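Local coordinates for protein putative alpha-L-fucosidase (PDB 4H41) that is a putative alpha-L-fucosidase with a TIM-barrel fold, probably acting in the breakdown of host glycans by a gut bacterium, at residues K171-I174 and D175-A179. Numbering follows the deposited sequence.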
loop_
_atom_site.group_PDB
_atom_site.type_symbol
_atom_site.label_atom_id
_atom_site.label_comp_id
_atom_site.label_asym_id
_atom_site.label_seq_id
_atom_site.Cartn_x
_atom_site.Cartn_y
_atom_site.Cartn_z
ATOM N N LYS B 171 -23.668 23.947 -4.082
ATOM C CA LYS B 171 -24.051 25.155 -3.365
ATOM C C LYS B 171 -22.848 26.085 -3.254
ATOM O O LYS B 171 -21.763 25.658 -2.849
ATOM C CB LYS B 171 -24.578 24.762 -1.982
ATOM C CG LYS B 171 -25.094 25.920 -1.161
ATOM C CD LYS B 171 -25.785 25.409 0.100
ATOM C CE LYS B 171 -26.547 26.496 0.783
ATOM N NZ LYS B 171 -27.175 26.011 2.042
ATOM N N GLY B 172 -23.039 27.327 -3.684
ATOM C CA GLY B 172 -22.012 28.356 -3.609
ATOM C C GLY B 172 -20.813 28.236 -4.532
ATOM O O GLY B 172 -19.946 29.103 -4.483
ATOM N N ALA B 173 -20.738 27.203 -5.390
ATOM C CA ALA B 173 -19.544 27.006 -6.239
ATOM C C ALA B 173 -19.372 28.090 -7.288
ATOM O O ALA B 173 -18.257 28.590 -7.466
ATOM C CB ALA B 173 -19.581 25.645 -6.912
ATOM N N ILE B 174 -20.448 28.462 -7.972
ATOM C CA ILE B 174 -20.345 29.465 -9.039
ATOM C C ILE B 174 -19.884 30.811 -8.433
ATOM O O ILE B 174 -18.943 31.427 -8.921
ATOM C CB ILE B 174 -21.651 29.602 -9.858
ATOM C CG1 ILE B 174 -21.879 28.359 -10.727
ATOM C CG2 ILE B 174 -21.613 30.852 -10.745
ATOM C CD1 ILE B 174 -23.285 28.248 -11.342
ATOM N N ASP B 175 -20.469 31.183 -7.308
ATOM C CA ASP B 175 -20.113 32.412 -6.603
ATOM C C ASP B 175 -18.684 32.350 -6.081
ATOM O O ASP B 175 -17.954 33.340 -6.144
ATOM C CB ASP B 175 -21.115 32.713 -5.472
ATOM C CG ASP B 175 -22.472 33.142 -6.049
ATOM O OD1 ASP B 175 -22.488 34.005 -6.976
ATOM O OD2 ASP B 175 -23.498 32.679 -5.551
ATOM N N ALA B 176 -18.280 31.171 -5.599
ATOM C CA ALA B 176 -16.929 30.995 -5.064
ATOM C C ALA B 176 -15.889 31.119 -6.142
ATOM O O ALA B 176 -14.901 31.814 -5.961
ATOM C CB ALA B 176 -16.801 29.654 -4.365
ATOM N N PHE B 177 -16.082 30.424 -7.252
ATOM C CA PHE B 177 -15.151 30.466 -8.377
ATOM C C PHE B 177 -15.068 31.871 -8.947
ATOM O O PHE B 177 -13.976 32.330 -9.272
ATOM C CB PHE B 177 -15.581 29.470 -9.477
ATOM C CG PHE B 177 -15.463 27.994 -9.170
ATOM C CD1 PHE B 177 -14.432 27.509 -8.378
ATOM C CD2 PHE B 177 -16.322 27.079 -9.751
ATOM C CE1 PHE B 177 -14.327 26.148 -8.101
ATOM C CE2 PHE B 177 -16.160 25.713 -9.535
ATOM C CZ PHE B 177 -15.190 25.263 -8.694
ATOM N N ARG B 178 -16.199 32.557 -9.045
ATOM C CA ARG B 178 -16.224 33.949 -9.553
ATOM C C ARG B 178 -15.424 34.866 -8.645
ATOM O O ARG B 178 -14.631 35.656 -9.141
ATOM C CB ARG B 178 -17.646 34.457 -9.664
ATOM C CG ARG B 178 -18.378 33.885 -10.858
ATOM C CD ARG B 178 -19.847 34.230 -10.774
ATOM N NE ARG B 178 -20.074 35.670 -10.910
ATOM C CZ ARG B 178 -20.312 36.320 -12.047
ATOM N NH1 ARG B 178 -20.350 35.663 -13.205
ATOM N NH2 ARG B 178 -20.509 37.633 -12.037
ATOM N N ALA B 179 -15.611 34.765 -7.327
ATOM C CA ALA B 179 -14.919 35.651 -6.384
ATOM C C ALA B 179 -13.434 35.389 -6.342
ATOM O O ALA B 179 -12.635 36.329 -6.356
ATOM C CB ALA B 179 -15.511 35.509 -4.993
#
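The first turn of helix 173-187 begins at the N-cap Gly172, whose O accepts a hydrogen bond from Ala176 N, 2.9 Å away; the bond is bent, with an N-H...O angle of 145°. The positive phi of Gly172 is one that favours glycine. One residue on, the bond from Phe177 N to Ala173 O, also 2.9 Å, is nearly straight at 172°, and Arg178 N follows with 3.0 Å to Ile174 O. The Phe177 ring leaves the helix with CG anti to its own carbonyl carbon (chi1 -69°), beside the backbone N. Phe177 CG lies 3.3 Å from Ala173 O, and CE2 4.3 Å from Ala173 CB; other apolar neighbours include Leu132, Ile166 and Ile233. Replacing Phe177 by an alanine would probably leave the methyl of Ala173 without its aromatic neighbour and open a gap toward Ile233. On another side of the helix, Arg178 CD passes 3.8 Å from Ile174 CG2, while Arg178 NH1 is hydrogen-bonded to Gly232 O near the C-terminal end of helix 219-233. Asp175, Gly172 and Lys171 line a pocket holding a polyether, probably from the crystallisation liquor. Regular i+4 to i bonding from a glycine N-cap marks an alpha-helical start, here in the beta-alpha-beta unit linking strands 157-162 and 193-195 of a TIM barrel.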